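Long-range contacts in putative glycoside hydrolase (Parabacteroides distasonis ATCC 8503, PDB 3GYC), which probably hydrolyses glycosidic bonds, being a putative glycoside hydrolase of the cellulase-like family with a TIM-barrel fold: residues W180-K185 with F212-V217; E232-M237 with T303-G308; L289-A294 with G338-V343; K193-K198 with F208-D213. One frame throughout, in Å; residues are numbered along the deposited sequence.

In the fold
All four contacts belong to one eight-stranded TIM barrel. Interactions 1 and 2 join loops that leave the C-terminal ends of strands. Interaction 3 packs a helix on the residues that open strand 340-343, interaction 4 on strand 208-209 and the residue after it. Interaction 1 is the partly exposed one and rests on aromatic stacking and a bridging water. Interaction 2 is fully buried, nearest the centre of the chain, and rich in hydrogen bonds. Interaction 3 is purely apolar, while interaction 4 adds one hydroxyl bond to its packing. Interactions 1 and 4 share F212 and D213. F212 is backbone-bonded to E232 and H234 of interaction 2, where strands 208-209 and 231-232 come together, consistent with barrel closure.

Interaction 1. Residues W180-K185 with F212-V217; sequences WGNWYK and FDHGDV
G181 and H214 bring the two loops closest, with CA atoms 5.2 Å apart. G181 has positive phi; a type I turn runs from N182 to K185. The main side-chain contact is a face-to-face stack: the five-membered ring of W183 lies over the F212 ring, with centroids 3.6 Å apart and planes 3° from parallel. With chi1 at 65°, W183 lays its indole flat over F212. W183 CB, pointed by the backbone, also lies over the face, 3.7 Å from the F212 centroid (CH-pi). Y184 turns an edge toward the H214 face, Y184 CE2 lying 3.6 Å from H214 CE1 in a T-shaped pair with planes at 77°. A water ties the segments together, accepting from W183 NE1 at 3.3 Å and donating to H214 O at 2.7 Å. Y184 also makes a cation-pi contact with K219. Both segments are beta-alpha loops at the C-terminal end of the barrel, where TIM-barrel enzymes carry their active sites.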
loop_
_atom_site.group_PDB
_atom_site.type_symbol
_atom_site.label_atom_id
_atom_site.label_comp_id
_atom_site.label_asym_id
_atom_site.label_seq_id
_atom_site.Cartn_x
_atom_site.Cartn_y
_atom_site.Cartn_z
ATOM N N TRP A 180 -17.033 1.749 -6.424
ATOM C CA TRP A 180 -15.720 1.182 -6.091
ATOM C C TRP A 180 -14.687 1.389 -7.211
ATOM O O TRP A 180 -14.940 1.116 -8.382
ATOM C CB TRP A 180 -15.804 -0.330 -5.716
ATOM C CG TRP A 180 -14.476 -0.860 -5.153
ATOM C CD1 TRP A 180 -13.328 -1.134 -5.862
ATOM C CD2 TRP A 180 -14.160 -1.143 -3.769
ATOM N NE1 TRP A 180 -12.321 -1.556 -5.004
ATOM C CE2 TRP A 180 -12.807 -1.578 -3.721
ATOM C CE3 TRP A 180 -14.888 -1.072 -2.573
ATOM C CZ2 TRP A 180 -12.170 -1.931 -2.521
ATOM C CZ3 TRP A 180 -14.261 -1.430 -1.387
ATOM C CH2 TRP A 180 -12.920 -1.857 -1.367
ATOM N N GLY A 181 -13.524 1.902 -6.826
ATOM C CA GLY A 181 -12.409 2.064 -7.747
ATOM C C GLY A 181 -12.446 3.142 -8.816
ATOM O O GLY A 181 -11.421 3.347 -9.470
ATOM N N ASN A 182 -13.571 3.844 -8.998
ATOM C CA ASN A 182 -13.650 4.887 -10.047
ATOM C C ASN A 182 -13.122 6.258 -9.633
ATOM O O ASN A 182 -13.829 7.273 -9.658
ATOM C CB ASN A 182 -15.061 4.995 -10.573
ATOM C CG ASN A 182 -15.543 3.701 -11.114
ATOM O OD1 ASN A 182 -14.745 2.812 -11.393
ATOM N ND2 ASN A 182 -16.841 3.557 -11.233
ATOM N N TRP A 183 -11.832 6.276 -9.337
ATOM C CA TRP A 183 -11.154 7.477 -8.858
ATOM C C TRP A 183 -11.185 8.615 -9.859
ATOM O O TRP A 183 -11.109 9.765 -9.476
ATOM C CB TRP A 183 -9.706 7.158 -8.511
ATOM C CG TRP A 183 -8.843 6.741 -9.682
ATOM C CD1 TRP A 183 -8.551 5.474 -10.068
ATOM C CD2 TRP A 183 -8.172 7.607 -10.609
ATOM N NE1 TRP A 183 -7.724 5.489 -11.163
ATOM C CE2 TRP A 183 -7.485 6.790 -11.521
ATOM C CE3 TRP A 183 -8.069 8.991 -10.738
ATOM C CZ2 TRP A 183 -6.706 7.305 -12.541
ATOM C CZ3 TRP A 183 -7.300 9.503 -11.755
ATOM C CH2 TRP A 183 -6.628 8.662 -12.649
ATOM N N TYR A 184 -11.313 8.269 -11.132
ATOM C CA TYR A 184 -11.279 9.251 -12.228
ATOM C C TYR A 184 -12.577 10.010 -12.471
ATOM O O TYR A 184 -12.567 10.934 -13.284
ATOM C CB TYR A 184 -10.851 8.570 -13.530
ATOM C CG TYR A 184 -11.708 7.361 -13.894
ATOM C CD1 TYR A 184 -12.892 7.493 -14.615
ATOM C CD2 TYR A 184 -11.324 6.092 -13.495
ATOM C CE1 TYR A 184 -13.652 6.378 -14.920
ATOM C CE2 TYR A 184 -12.054 4.998 -13.799
ATOM C CZ TYR A 184 -13.207 5.130 -14.502
ATOM O OH TYR A 184 -13.886 3.983 -14.766
ATOM N N LYS A 185 -13.679 9.632 -11.806
ATOM C CA LYS A 185 -14.959 10.347 -11.972
ATOM C C LYS A 185 -14.831 11.762 -11.384
ATOM O O LYS A 185 -14.043 11.980 -10.457
ATOM C CB LYS A 185 -16.148 9.566 -11.375
ATOM C CG LYS A 185 -16.542 8.305 -12.172
ATOM C CD LYS A 185 -17.903 7.728 -11.755
ATOM N N PHE A 212 -4.554 3.953 -5.785
ATOM C CA PHE A 212 -5.576 3.323 -6.574
ATOM C C PHE A 212 -5.314 1.846 -6.937
ATOM O O PHE A 212 -4.164 1.399 -6.994
ATOM C CB PHE A 212 -5.727 4.088 -7.883
ATOM C CG PHE A 212 -5.886 5.590 -7.733
ATOM C CD1 PHE A 212 -6.712 6.142 -6.772
ATOM C CD2 PHE A 212 -5.280 6.440 -8.652
ATOM C CE1 PHE A 212 -6.862 7.498 -6.664
ATOM C CE2 PHE A 212 -5.438 7.805 -8.567
ATOM C CZ PHE A 212 -6.235 8.335 -7.567
ATOM N N ASP A 213 -6.403 1.091 -7.151
ATOM C CA ASP A 213 -6.322 -0.286 -7.628
ATOM C C ASP A 213 -7.103 -0.504 -8.952
ATOM O O ASP A 213 -7.076 -1.610 -9.495
ATOM C CB ASP A 213 -6.815 -1.281 -6.576
ATOM C CG ASP A 213 -8.299 -1.059 -6.194
ATOM O OD1 ASP A 213 -8.899 -0.021 -6.573
ATOM O OD2 ASP A 213 -8.866 -1.935 -5.501
ATOM N N HIS A 214 -7.775 0.529 -9.468
ATOM C CA HIS A 214 -8.516 0.404 -10.725
ATOM C C HIS A 214 -7.567 -0.066 -11.836
ATOM O O HIS A 214 -6.484 0.520 -12.043
ATOM C CB HIS A 214 -9.142 1.736 -11.096
ATOM C CG HIS A 214 -10.222 1.604 -12.108
ATOM N ND1 HIS A 214 -9.984 1.686 -13.459
ATOM C CD2 HIS A 214 -11.540 1.359 -11.970
ATOM C CE1 HIS A 214 -11.116 1.504 -14.113
ATOM N NE2 HIS A 214 -12.076 1.307 -13.230
ATOM N N GLY A 215 -7.977 -1.109 -12.552
ATOM C CA GLY A 215 -7.118 -1.776 -13.542
ATOM C C GLY A 215 -6.802 -1.056 -14.840
ATOM O O GLY A 215 -5.821 -1.383 -15.534
ATOM N N ASP A 216 -7.623 -0.069 -15.170
ATOM C CA ASP A 216 -7.459 0.693 -16.396
ATOM C C ASP A 216 -6.508 1.848 -16.150
ATOM O O ASP A 216 -6.918 2.978 -15.939
ATOM C CB ASP A 216 -8.813 1.196 -16.854
ATOM C CG ASP A 216 -8.750 1.899 -18.179
ATOM O OD1 ASP A 216 -7.634 2.116 -18.768
ATOM O OD2 ASP A 216 -9.852 2.264 -18.588
ATOM N N VAL A 217 -5.224 1.551 -16.216
ATOM C CA VAL A 217 -4.201 2.543 -15.913
ATOM C C VAL A 217 -4.113 3.683 -16.924
ATOM O O VAL A 217 -3.532 4.729 -16.625
ATOM C CB VAL A 217 -2.858 1.866 -15.683
ATOM C CG1 VAL A 217 -2.979 0.962 -14.456
ATOM C CG2 VAL A 217 -2.434 1.081 -16.927
HETATM O O HOH W 1 -6.624 3.071 -13.048
#

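Interaction 2. Residues E232-M237 with T303-G308; sequences EHHIWM and TTECWG
E232 grips T304 through a single carboxylate oxygen. E232 OE2 accepts T304 OG1 at 2.7 Å, from above the carboxylate plane, and T304 N at 2.9 Å, nearly along its C-O axis. The second oxygen, E232 OE1, takes H234 NE2 at 2.8 Å on its syn side, with the donor close to straight (159°). The donor stands well out of the carboxylate plane, though E232 OE1 lies close to the imidazole plane. H234 ND1 bonds to E161, so both ring nitrogens are held and the imidazole is fixed in rotation. E305 CG stands over that ring, 3.7 Å from the H234 centroid, and E305 CB meets W236 CZ2. The extended E305 chain carries OE2 to a salt bridge with R55. W236 NE1 is satisfied by N347.

From its side chain, T303 OG1 reaches the backbone H233 O at 2.8 Å in the carbonyl plane. The backbones pair too. I235 N bonds E305 O at 3.0 Å, and M237 N, of a selenomethionine, bonds W307 O at 2.9 Å. I235 O and E305 N are buried without a hydrogen-bond partner, though I235 O lies 3.1 Å from C306 CA. A cis peptide precedes W307.

E161 and E305 follow the fourth and seventh barrel strands, where clan GH-A glycosidases keep their catalytic carboxylates. The bonded network around H234 and E305 is consistent with such a site, but their roles here are not established.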
loop_
_atom_site.group_PDB
_atom_site.type_symbol
_atom_site.label_atom_id
_atom_site.label_comp_id
_atom_site.label_asym_id
_atom_site.label_seq_id
_atom_site.Cartn_x
_atom_site.Cartn_y
_atom_site.Cartn_z
ATOM N N GLU A 232 0.640 5.475 -6.616
ATOM C CA GLU A 232 0.845 4.251 -5.839
ATOM C C GLU A 232 -0.228 3.329 -6.398
ATOM O O GLU A 232 -1.379 3.497 -6.074
ATOM C CB GLU A 232 0.721 4.507 -4.329
ATOM C CG GLU A 232 1.500 3.488 -3.431
ATOM C CD GLU A 232 0.725 2.250 -2.987
ATOM O OE1 GLU A 232 -0.303 2.409 -2.294
ATOM O OE2 GLU A 232 1.171 1.108 -3.250
ATOM N N HIS A 233 0.141 2.394 -7.279
ATOM C CA HIS A 233 -0.834 1.586 -7.963
ATOM C C HIS A 233 -0.680 0.128 -7.581
ATOM O O HIS A 233 0.423 -0.406 -7.555
ATOM C CB HIS A 233 -0.765 1.767 -9.476
ATOM C CG HIS A 233 -2.095 1.558 -10.126
ATOM N ND1 HIS A 233 -2.994 2.588 -10.294
ATOM C CD2 HIS A 233 -2.728 0.429 -10.515
ATOM C CE1 HIS A 233 -4.109 2.105 -10.816
ATOM N NE2 HIS A 233 -3.976 0.796 -10.951
ATOM N N HIS A 234 -1.801 -0.503 -7.245
ATOM C CA HIS A 234 -1.787 -1.888 -6.798
ATOM C C HIS A 234 -2.038 -2.792 -7.999
ATOM O O HIS A 234 -2.977 -2.566 -8.747
ATOM C CB HIS A 234 -2.815 -2.100 -5.683
ATOM C CG HIS A 234 -2.625 -1.178 -4.511
ATOM N ND1 HIS A 234 -3.560 -1.050 -3.502
ATOM C CD2 HIS A 234 -1.615 -0.320 -4.201
ATOM C CE1 HIS A 234 -3.103 -0.205 -2.589
ATOM N NE2 HIS A 234 -1.945 0.282 -3.005
ATOM N N ILE A 235 -1.163 -3.784 -8.188
ATOM C CA ILE A 235 -1.180 -4.633 -9.389
ATOM C C ILE A 235 -0.998 -6.086 -9.037
ATOM O O ILE A 235 0.051 -6.479 -8.536
ATOM C CB ILE A 235 -0.034 -4.263 -10.365
ATOM C CG1 ILE A 235 -0.211 -2.857 -10.898
ATOM C CG2 ILE A 235 0.021 -5.208 -11.596
ATOM C CD1 ILE A 235 0.982 -2.354 -11.740
ATOM N N TRP A 236 -2.009 -6.887 -9.343
ATOM C CA TRP A 236 -1.942 -8.333 -9.146
ATOM C C TRP A 236 -2.365 -9.100 -10.394
ATOM O O TRP A 236 -3.354 -8.749 -11.018
ATOM C CB TRP A 236 -2.887 -8.765 -8.069
ATOM C CG TRP A 236 -2.592 -8.262 -6.677
ATOM C CD1 TRP A 236 -1.712 -8.793 -5.770
ATOM C CD2 TRP A 236 -3.261 -7.214 -6.037
ATOM N NE1 TRP A 236 -1.796 -8.110 -4.589
ATOM C CE2 TRP A 236 -2.724 -7.108 -4.734
ATOM C CE3 TRP A 236 -4.262 -6.321 -6.438
ATOM C CZ2 TRP A 236 -3.178 -6.153 -3.812
ATOM C CZ3 TRP A 236 -4.708 -5.351 -5.515
ATOM C CH2 TRP A 236 -4.168 -5.283 -4.231
HETATM N N MSE A 237 -1.610 -10.147 -10.710
HETATM C CA MSE A 237 -1.932 -11.101 -11.770
HETATM C C MSE A 237 -3.360 -11.637 -11.652
HETATM O O MSE A 237 -4.099 -11.802 -12.659
HETATM C CB MSE A 237 -0.981 -12.295 -11.641
HETATM C CG MSE A 237 -1.263 -13.479 -12.616
HETATM SE SE MSE A 237 -2.757 -14.717 -12.181
HETATM C CE MSE A 237 -2.157 -15.567 -10.556
ATOM N N THR A 303 4.584 0.793 -5.865
ATOM C CA THR A 303 3.624 -0.302 -5.766
ATOM C C THR A 303 3.939 -1.040 -4.470
ATOM O O THR A 303 5.077 -1.473 -4.268
ATOM C CB THR A 303 3.634 -1.261 -7.017
ATOM O OG1 THR A 303 3.108 -0.583 -8.174
ATOM C CG2 THR A 303 2.766 -2.531 -6.758
ATOM N N THR A 304 2.951 -1.138 -3.555
ATOM C CA THR A 304 3.123 -1.844 -2.285
ATOM C C THR A 304 2.182 -3.042 -2.162
ATOM O O THR A 304 2.305 -3.827 -1.228
ATOM C CB THR A 304 2.894 -0.903 -1.064
ATOM O OG1 THR A 304 1.530 -0.461 -1.043
ATOM C CG2 THR A 304 3.868 0.305 -1.111
ATOM N N GLU A 305 1.270 -3.215 -3.131
ATOM C CA GLU A 305 0.337 -4.319 -3.134
ATOM C C GLU A 305 0.420 -4.980 -4.519
ATOM O O GLU A 305 0.065 -4.393 -5.518
ATOM C CB GLU A 305 -1.062 -3.817 -2.782
ATOM C CG GLU A 305 -1.137 -3.082 -1.409
ATOM C CD GLU A 305 -2.573 -3.080 -0.829
ATOM O OE1 GLU A 305 -3.228 -4.136 -0.897
ATOM O OE2 GLU A 305 -3.039 -2.056 -0.270
ATOM N N CYS A 306 0.933 -6.205 -4.523
ATOM C CA CYS A 306 1.371 -6.877 -5.714
ATOM C C CYS A 306 1.905 -8.243 -5.279
ATOM O O CYS A 306 1.932 -8.515 -4.062
ATOM C CB CYS A 306 2.524 -6.043 -6.270
ATOM S SG CYS A 306 3.741 -5.687 -4.913
ATOM N N TRP A 307 2.285 -9.134 -6.208
ATOM C CA TRP A 307 2.128 -8.995 -7.654
ATOM C C TRP A 307 1.303 -10.151 -8.215
ATOM O O TRP A 307 0.948 -10.128 -9.394
ATOM C CB TRP A 307 3.483 -9.047 -8.413
ATOM C CG TRP A 307 4.464 -7.926 -8.125
ATOM C CD1 TRP A 307 5.501 -7.978 -7.276
ATOM C CD2 TRP A 307 4.489 -6.627 -8.717
ATOM N NE1 TRP A 307 6.161 -6.779 -7.251
ATOM C CE2 TRP A 307 5.568 -5.938 -8.146
ATOM C CE3 TRP A 307 3.698 -5.977 -9.668
ATOM C CZ2 TRP A 307 5.875 -4.636 -8.473
ATOM C CZ3 TRP A 307 4.003 -4.686 -9.999
ATOM C CH2 TRP A 307 5.083 -4.026 -9.397
ATOM N N GLY A 308 1.052 -11.184 -7.406
ATOM C CA GLY A 308 0.372 -12.421 -7.870
ATOM C C GLY A 308 -1.068 -12.560 -7.427
ATOM O O GLY A 308 -1.987 -12.225 -8.166
#

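Interaction 3. Residues L289-A294 with G338-V343; sequences LMASVA and GMWVGV
The side chains of M339 and W340 lie on A291 and its neighbours along one flank of helix 276-297. M339, a selenomethionine, runs along the helix surface. M339 CG lies beside A291, 4.0 Å from A291 CB and 3.5 Å from A291 O. Bends at chi2 (-55°) and chi3 (-41°) then carry its methyl to the next turn, where M339 CE is 4.0 Å from A294 CB. One flexible side chain thus touches two alanines spaced three residues apart, and their small size lets it lie close to the helix backbone.

W340 brings the six-membered part of its indole. W340 CZ3 is 3.9 Å from A291 CB, and W340 CH2 is 4.1 Å from CG of selenomethionine M290. The approach is oblique to the ring. M290 crosses W340 at about a right angle, and its far end turns off toward V217 and Y220.

This is helix-on-sheet packing of a TIM barrel: helix 276-297 leads into strand 301-303, and residues 340-343 form the strand next to it in the sheet. L301 of strand 301-303 touches M290, A294 and W340. The pyrrole end of the indole is anchored separately, with W340 NE1 bonded to T303 OG1 of strand 301-303. M339 also packs against S378 and L379 of helix 377-380.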
loop_
_atom_site.group_PDB
_atom_site.type_symbol
_atom_site.label_atom_id
_atom_site.label_comp_id
_atom_site.label_asym_id
_atom_site.label_seq_id
_atom_site.Cartn_x
_atom_site.Cartn_y
_atom_site.Cartn_z
ATOM N N LEU A 289 2.525 -1.414 -19.303
ATOM C CA LEU A 289 1.511 -0.395 -19.608
ATOM C C LEU A 289 1.536 0.718 -18.546
ATOM O O LEU A 289 1.572 1.919 -18.882
ATOM C CB LEU A 289 0.117 -1.026 -19.716
ATOM C CG LEU A 289 -1.055 -0.080 -20.033
ATOM C CD1 LEU A 289 -0.881 0.722 -21.339
ATOM C CD2 LEU A 289 -2.350 -0.869 -20.046
HETATM N N MSE A 290 1.551 0.325 -17.270
HETATM C CA MSE A 290 1.613 1.318 -16.180
HETATM C C MSE A 290 2.855 2.197 -16.317
HETATM O O MSE A 290 2.769 3.411 -16.215
HETATM C CB MSE A 290 1.588 0.624 -14.818
HETATM C CG MSE A 290 1.637 1.546 -13.587
HETATM SE SE MSE A 290 0.018 2.587 -13.278
HETATM C CE MSE A 290 0.382 4.221 -14.281
ATOM N N ALA A 291 4.015 1.586 -16.540
ATOM C CA ALA A 291 5.252 2.346 -16.690
ATOM C C ALA A 291 5.122 3.358 -17.836
ATOM O O ALA A 291 5.600 4.489 -17.721
ATOM C CB ALA A 291 6.447 1.404 -16.914
ATOM N N SER A 292 4.443 2.971 -18.924
ATOM C CA SER A 292 4.272 3.846 -20.079
ATOM C C SER A 292 3.480 5.083 -19.787
ATOM O O SER A 292 3.767 6.155 -20.303
ATOM C CB SER A 292 3.528 3.119 -21.204
ATOM O OG SER A 292 4.447 2.408 -21.984
ATOM N N VAL A 293 2.408 4.881 -19.044
ATOM C CA VAL A 293 1.510 5.944 -18.670
ATOM C C VAL A 293 2.254 6.883 -17.726
ATOM O O VAL A 293 2.173 8.116 -17.846
ATOM C CB VAL A 293 0.241 5.353 -17.994
ATOM C CG1 VAL A 293 -0.558 6.450 -17.303
ATOM C CG2 VAL A 293 -0.607 4.589 -19.028
ATOM N N ALA A 294 3.006 6.299 -16.803
ATOM C CA ALA A 294 3.766 7.106 -15.847
ATOM C C ALA A 294 4.844 7.926 -16.542
ATOM O O ALA A 294 5.130 9.072 -16.140
ATOM C CB ALA A 294 4.376 6.230 -14.762
ATOM N N GLY A 338 12.420 1.544 -14.906
ATOM C CA GLY A 338 12.961 2.836 -14.470
ATOM C C GLY A 338 11.927 3.812 -13.928
ATOM O O GLY A 338 12.279 4.892 -13.468
HETATM N N MSE A 339 10.648 3.447 -13.964
HETATM C CA MSE A 339 9.602 4.353 -13.480
HETATM C C MSE A 339 9.262 4.188 -12.006
HETATM O O MSE A 339 8.591 5.046 -11.452
HETATM C CB MSE A 339 8.350 4.202 -14.337
HETATM C CG MSE A 339 8.584 4.583 -15.805
HETATM SE SE MSE A 339 9.277 6.310 -16.124
HETATM C CE MSE A 339 8.200 7.270 -14.795
ATOM N N TRP A 340 9.698 3.106 -11.369
ATOM C CA TRP A 340 9.358 2.892 -9.969
ATOM C C TRP A 340 10.428 3.426 -9.022
ATOM O O TRP A 340 11.599 3.160 -9.207
ATOM C CB TRP A 340 9.105 1.403 -9.698
ATOM C CG TRP A 340 7.667 0.927 -9.864
ATOM C CD1 TRP A 340 6.785 0.768 -8.861
ATOM C CD2 TRP A 340 6.998 0.502 -11.059
ATOM N NE1 TRP A 340 5.598 0.320 -9.329
ATOM C CE2 TRP A 340 5.694 0.133 -10.682
ATOM C CE3 TRP A 340 7.364 0.410 -12.411
ATOM C CZ2 TRP A 340 4.756 -0.317 -11.587
ATOM C CZ3 TRP A 340 6.431 -0.054 -13.315
ATOM C CH2 TRP A 340 5.135 -0.400 -12.906
ATOM N N VAL A 341 10.015 4.216 -8.041
ATOM C CA VAL A 341 10.911 4.746 -7.005
ATOM C C VAL A 341 10.775 3.957 -5.699
ATOM O O VAL A 341 11.628 4.042 -4.821
ATOM C CB VAL A 341 10.651 6.278 -6.748
ATOM C CG1 VAL A 341 10.957 7.096 -8.022
ATOM C CG2 VAL A 341 9.233 6.521 -6.297
ATOM N N GLY A 342 9.696 3.190 -5.598
ATOM C CA GLY A 342 9.410 2.319 -4.474
ATOM C C GLY A 342 8.792 1.029 -4.998
ATOM O O GLY A 342 7.711 1.048 -5.588
ATOM N N VAL A 343 9.463 -0.102 -4.779
ATOM C CA VAL A 343 8.979 -1.376 -5.260
ATOM C C VAL A 343 8.896 -2.397 -4.139
ATOM O O VAL A 343 9.819 -2.493 -3.391
ATOM C CB VAL A 343 9.914 -1.925 -6.358
ATOM C CG1 VAL A 343 9.309 -3.205 -6.965
ATOM C CG2 VAL A 343 10.177 -0.879 -7.409
#

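Interaction 4. Residues K193-K198 with F208-D213; sequences KTSLEK and FLYSFD
L196, Y210 and F208 bury the most surface here. L196 works mainly through one methyl. L196 CD2 lies 3.7 Å from F208 CB and 4.1 Å from Y210 CE1, wedged between the two aromatic side chains. L196 runs past both of them in the opposite direction, its tip directed from the helix at the strand. F208 offers its CB, but its ring turns away toward M199 and R200. Y210 reaches across to S195 with its hydroxyl. Y210 OH donates to S195 OG at 2.6 Å, and the serine oxygen lies at the edge of the phenol, in its plane. S195 sets its OG between its backbone N and carbonyl carbon (chi1 55°), where it also bonds backbone oxygens of its own helix at W191 and M192. L158 adds to the packing on S195, L196 and Y210. The helix links strand 153-157 to its parallel neighbour 208-209 and lies against the latter, as in a beta-alpha-beta unit of a TIM barrel.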
loop_
_atom_site.group_PDB
_atom_site.type_symbol
_atom_site.label_atom_id
_atom_site.label_comp_id
_atom_site.label_asym_id
_atom_site.label_seq_id
_atom_site.Cartn_x
_atom_site.Cartn_y
_atom_site.Cartn_z
ATOM N N LYS A 193 -8.428 16.961 -5.433
ATOM C CA LYS A 193 -7.754 18.216 -5.741
ATOM C C LYS A 193 -7.872 19.201 -4.569
ATOM O O LYS A 193 -6.861 19.731 -4.112
ATOM C CB LYS A 193 -8.286 18.821 -7.049
ATOM C CG LYS A 193 -7.406 19.935 -7.604
ATOM N N THR A 194 -9.087 19.404 -4.054
ATOM C CA THR A 194 -9.295 20.305 -2.905
ATOM C C THR A 194 -8.519 19.895 -1.651
ATOM O O THR A 194 -7.985 20.773 -0.944
ATOM C CB THR A 194 -10.785 20.403 -2.517
ATOM O OG1 THR A 194 -11.511 20.991 -3.601
ATOM C CG2 THR A 194 -10.979 21.253 -1.259
ATOM N N SER A 195 -8.451 18.584 -1.369
ATOM C CA SER A 195 -7.739 18.115 -0.169
ATOM C C SER A 195 -6.255 18.367 -0.274
ATOM O O SER A 195 -5.654 18.869 0.664
ATOM C CB SER A 195 -8.014 16.647 0.141
ATOM O OG SER A 195 -7.716 15.815 -0.957
ATOM N N LEU A 196 -5.673 18.047 -1.422
ATOM C CA LEU A 196 -4.254 18.252 -1.605
ATOM C C LEU A 196 -3.846 19.727 -1.645
ATOM O O LEU A 196 -2.737 20.060 -1.223
ATOM C CB LEU A 196 -3.722 17.468 -2.811
ATOM C CG LEU A 196 -3.974 15.965 -2.696
ATOM C CD1 LEU A 196 -3.265 15.255 -3.813
ATOM C CD2 LEU A 196 -3.556 15.397 -1.330
ATOM N N GLU A 197 -4.731 20.612 -2.102
ATOM C CA GLU A 197 -4.433 22.042 -2.059
ATOM C C GLU A 197 -4.286 22.481 -0.614
ATOM O O GLU A 197 -3.350 23.204 -0.274
ATOM C CB GLU A 197 -5.519 22.861 -2.766
ATOM C CG GLU A 197 -5.444 22.736 -4.272
ATOM C CD GLU A 197 -6.613 23.392 -5.009
ATOM O OE1 GLU A 197 -7.765 23.422 -4.481
ATOM O OE2 GLU A 197 -6.364 23.860 -6.148
ATOM N N LYS A 198 -5.190 22.017 0.240
ATOM C CA LYS A 198 -5.159 22.370 1.654
ATOM C C LYS A 198 -3.829 21.828 2.255
ATOM O O LYS A 198 -3.176 22.509 3.039
ATOM C CB LYS A 198 -6.401 21.803 2.373
ATOM C CG LYS A 198 -7.149 22.788 3.314
ATOM N N PHE A 208 2.354 14.199 -2.064
ATOM C CA PHE A 208 0.996 13.778 -1.717
ATOM C C PHE A 208 0.325 13.068 -2.866
ATOM O O PHE A 208 0.524 13.409 -4.031
ATOM C CB PHE A 208 0.132 14.979 -1.353
ATOM C CG PHE A 208 0.516 15.638 -0.046
ATOM C CD1 PHE A 208 0.243 15.008 1.168
ATOM C CD2 PHE A 208 1.088 16.884 -0.027
ATOM C CE1 PHE A 208 0.572 15.605 2.387
ATOM C CE2 PHE A 208 1.433 17.479 1.176
ATOM C CZ PHE A 208 1.182 16.816 2.388
ATOM N N LEU A 209 -0.522 12.108 -2.526
ATOM C CA LEU A 209 -1.285 11.350 -3.510
ATOM C C LEU A 209 -2.470 10.662 -2.851
ATOM O O LEU A 209 -2.674 10.806 -1.655
ATOM C CB LEU A 209 -0.396 10.242 -4.097
ATOM C CG LEU A 209 -0.106 9.060 -3.156
ATOM C CD1 LEU A 209 0.071 7.789 -3.958
ATOM C CD2 LEU A 209 1.075 9.382 -2.226
ATOM N N TYR A 210 -3.248 9.941 -3.667
ATOM C CA TYR A 210 -4.238 8.976 -3.221
ATOM C C TYR A 210 -3.880 7.711 -4.004
ATOM O O TYR A 210 -3.512 7.809 -5.191
ATOM C CB TYR A 210 -5.655 9.370 -3.548
ATOM C CG TYR A 210 -6.326 10.420 -2.685
ATOM C CD1 TYR A 210 -5.939 11.742 -2.721
ATOM C CD2 TYR A 210 -7.444 10.093 -1.912
ATOM C CE1 TYR A 210 -6.616 12.726 -1.975
ATOM C CE2 TYR A 210 -8.115 11.052 -1.171
ATOM C CZ TYR A 210 -7.707 12.362 -1.208
ATOM O OH TYR A 210 -8.369 13.301 -0.471
ATOM N N SER A 211 -3.945 6.535 -3.366
ATOM C CA SER A 211 -3.573 5.286 -4.035
ATOM C C SER A 211 -4.791 4.595 -4.647
ATOM O O SER A 211 -5.887 4.645 -4.103
ATOM C CB SER A 211 -2.837 4.333 -3.094
ATOM O OG SER A 211 -3.610 3.938 -1.979
ATOM N N PHE A 212 -4.554 3.953 -5.785
ATOM C CA PHE A 212 -5.576 3.323 -6.574
ATOM C C PHE A 212 -5.314 1.846 -6.937
ATOM O O PHE A 212 -4.164 1.399 -6.994
ATOM C CB PHE A 212 -5.727 4.088 -7.883
ATOM C CG PHE A 212 -5.886 5.590 -7.733
ATOM C CD1 PHE A 212 -6.712 6.142 -6.772
ATOM C CD2 PHE A 212 -5.280 6.440 -8.652
ATOM C CE1 PHE A 212 -6.862 7.498 -6.664
ATOM C CE2 PHE A 212 -5.438 7.805 -8.567
ATOM C CZ PHE A 212 -6.235 8.335 -7.567
ATOM N N ASP A 213 -6.403 1.091 -7.151
ATOM C CA ASP A 213 -6.322 -0.286 -7.628
ATOM C C ASP A 213 -7.103 -0.504 -8.952
ATOM O O ASP A 213 -7.076 -1.610 -9.495
ATOM C CB ASP A 213 -6.815 -1.281 -6.576
ATOM C CG ASP A 213 -8.299 -1.059 -6.194
ATOM O OD1 ASP A 213 -8.899 -0.021 -6.573
ATOM O OD2 ASP A 213 -8.866 -1.935 -5.501
#